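PDB 7JQY: Cif-like 1 from Burkholderia cenocepacia, which probably hydrolyses epoxides, as a Cif-like enzyme of the alpha/beta-hydrolase fold. Local coordinates for residues G56-T60 with Y190-Y195. The protein carries 1 engineered substitution. Numbering follows the deposited sequence.
Sequences GWPQT and YILDFY
Trp-57 drives the edge of its indole into the face of Phe-194: CZ3 sits over the centre of the phenyl ring, 3.8 Å above its plane, in a T-shaped stack with planes at 86°. The Trp-57 side chain swings CG away from its own N (chi1 -165°), which carries the six-membered ring to the helix, where CH2 also meets Tyr-190 CE2 at 3.7 Å, edge against edge. A cis peptide joins Trp-57 to Pro-58 and folds the proline against one face of the indole, Pro-58 CB lying 3.4 Å from the plane. Pro-58 CG then packs against Ile-191 CG2 at 3.9 Å. The polar link is one hydrogen bond, Gln-59 NE2 to Tyr-195 OH at 3.0 Å, with the hydroxyl, also hydrogen-bonded to Asp-288, in the amide plane. Gln-59 OE1 accepts hydrogen bonds from Gly-56 N, on a lone pair, and Arg-122, fixing the amide's rotation. Trp-57 N is hydrogen-bonded to Ser-123 OG, the engineered serine of a probable nucleophile elbow. Helix 187-198 lies in the insertion between strands 140-146 and 250-255, consistent with the cap domain, and loop 56-60 meets it beside the likely active site, as the HGXP oxyanion-hole loop does in alpha/beta-hydrolase epoxide hydrolases.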
loop_
_atom_site.group_PDB
_atom_site.type_symbol
_atom_site.label_atom_id
_atom_site.label_comp_id
_atom_site.label_asym_id
_atom_site.label_seq_id
_atom_site.Cartn_x
_atom_site.Cartn_y
_atom_site.Cartn_z
ATOM N N GLY B 56 18.885 3.250 -25.723
ATOM C CA GLY B 56 17.940 4.336 -25.589
ATOM C C GLY B 56 17.047 4.166 -24.370
ATOM O O GLY B 56 17.434 3.558 -23.363
ATOM N N TRP B 57 15.845 4.754 -24.462
ATOM C CA TRP B 57 14.800 4.669 -23.446
ATOM C C TRP B 57 13.711 3.703 -23.894
ATOM O O TRP B 57 13.273 3.761 -25.051
ATOM C CB TRP B 57 14.173 6.041 -23.176
ATOM C CG TRP B 57 13.362 6.074 -21.912
ATOM C CD1 TRP B 57 13.777 6.511 -20.675
ATOM C CD2 TRP B 57 12.010 5.627 -21.741
ATOM N NE1 TRP B 57 12.764 6.364 -19.758
ATOM C CE2 TRP B 57 11.672 5.821 -20.384
ATOM C CE3 TRP B 57 11.052 5.074 -22.604
ATOM C CZ2 TRP B 57 10.417 5.486 -19.872
ATOM C CZ3 TRP B 57 9.810 4.741 -22.094
ATOM C CH2 TRP B 57 9.505 4.948 -20.738
ATOM N N PRO B 58 13.247 2.794 -23.016
ATOM C CA PRO B 58 13.716 2.560 -21.647
ATOM C C PRO B 58 14.683 1.389 -21.601
ATOM O O PRO B 58 14.269 0.276 -21.288
ATOM C CB PRO B 58 12.431 2.217 -20.901
ATOM C CG PRO B 58 11.548 1.527 -21.979
ATOM C CD PRO B 58 12.138 1.884 -23.350
ATOM N N GLN B 59 15.952 1.622 -21.906
ATOM C CA GLN B 59 16.895 0.536 -22.107
ATOM C C GLN B 59 18.157 0.768 -21.283
ATOM O O GLN B 59 18.323 1.793 -20.620
ATOM C CB GLN B 59 17.240 0.388 -23.594
ATOM C CG GLN B 59 15.987 0.358 -24.493
ATOM C CD GLN B 59 16.325 0.081 -25.932
ATOM O OE1 GLN B 59 17.133 0.790 -26.548
ATOM N NE2 GLN B 59 15.729 -0.968 -26.479
ATOM N N THR B 60 19.023 -0.239 -21.307
ATOM C CA THR B 60 20.372 -0.190 -20.778
ATOM C C THR B 60 21.267 -0.850 -21.812
ATOM O O THR B 60 20.801 -1.244 -22.888
ATOM C CB THR B 60 20.488 -0.924 -19.434
ATOM O OG1 THR B 60 20.192 -2.304 -19.650
ATOM C CG2 THR B 60 19.556 -0.337 -18.381
ATOM N N TYR B 190 4.342 -0.186 -16.613
ATOM C CA TYR B 190 4.441 0.888 -17.592
ATOM C C TYR B 190 5.386 0.517 -18.727
ATOM O O TYR B 190 5.058 0.711 -19.902
ATOM C CB TYR B 190 4.899 2.178 -16.906
ATOM C CG TYR B 190 4.970 3.389 -17.824
ATOM C CD1 TYR B 190 3.807 4.028 -18.270
ATOM C CD2 TYR B 190 6.196 3.914 -18.220
ATOM C CE1 TYR B 190 3.870 5.140 -19.080
ATOM C CE2 TYR B 190 6.273 5.033 -19.042
ATOM C CZ TYR B 190 5.105 5.642 -19.469
ATOM O OH TYR B 190 5.173 6.751 -20.288
ATOM N N ILE B 191 6.549 -0.048 -18.399
ATOM C CA ILE B 191 7.581 -0.283 -19.403
ATOM C C ILE B 191 7.286 -1.533 -20.228
ATOM O O ILE B 191 7.582 -1.577 -21.427
ATOM C CB ILE B 191 8.957 -0.343 -18.717
ATOM C CG1 ILE B 191 9.446 1.073 -18.436
ATOM C CG2 ILE B 191 9.973 -1.101 -19.549
ATOM C CD1 ILE B 191 10.408 1.170 -17.225
ATOM N N LEU B 192 6.733 -2.581 -19.608
ATOM C CA LEU B 192 6.354 -3.761 -20.384
ATOM C C LEU B 192 5.296 -3.410 -21.421
ATOM O O LEU B 192 5.338 -3.896 -22.558
ATOM C CB LEU B 192 5.840 -4.869 -19.462
ATOM C CG LEU B 192 6.768 -6.040 -19.135
ATOM C CD1 LEU B 192 7.943 -5.583 -18.265
ATOM C CD2 LEU B 192 5.978 -7.113 -18.425
ATOM N N ASP B 193 4.323 -2.580 -21.039
ATOM C CA ASP B 193 3.298 -2.178 -21.991
ATOM C C ASP B 193 3.893 -1.306 -23.084
ATOM O O ASP B 193 3.643 -1.529 -24.276
ATOM C CB ASP B 193 2.170 -1.438 -21.282
ATOM C CG ASP B 193 0.957 -1.259 -22.178
ATOM O OD1 ASP B 193 0.150 -2.210 -22.273
ATOM O OD2 ASP B 193 0.832 -0.183 -22.801
ATOM N N PHE B 194 4.710 -0.321 -22.693
ATOM C CA PHE B 194 5.374 0.516 -23.682
ATOM C C PHE B 194 6.133 -0.340 -24.693
ATOM O O PHE B 194 6.032 -0.125 -25.911
ATOM C CB PHE B 194 6.316 1.491 -22.975
ATOM C CG PHE B 194 6.870 2.545 -23.864
ATOM C CD1 PHE B 194 7.978 2.284 -24.656
ATOM C CD2 PHE B 194 6.285 3.802 -23.917
ATOM C CE1 PHE B 194 8.493 3.259 -25.500
ATOM C CE2 PHE B 194 6.790 4.782 -24.757
ATOM C CZ PHE B 194 7.893 4.512 -25.548
ATOM N N TYR B 195 6.817 -1.351 -24.215
ATOM C CA TYR B 195 7.586 -2.185 -25.059
ATOM C C TYR B 195 6.774 -3.057 -25.973
ATOM O O TYR B 195 7.010 -3.072 -27.123
ATOM C CB TYR B 195 8.491 -3.068 -24.212
ATOM C CG TYR B 195 9.928 -3.068 -24.582
ATOM C CD1 TYR B 195 10.781 -2.162 -24.058
ATOM C CD2 TYR B 195 10.432 -3.987 -25.425
ATOM C CE1 TYR B 195 12.108 -2.159 -24.383
ATOM C CE2 TYR B 195 11.750 -3.993 -25.757
ATOM C CZ TYR B 195 12.583 -3.075 -25.222
ATOM O OH TYR B 195 13.891 -3.077 -25.530
#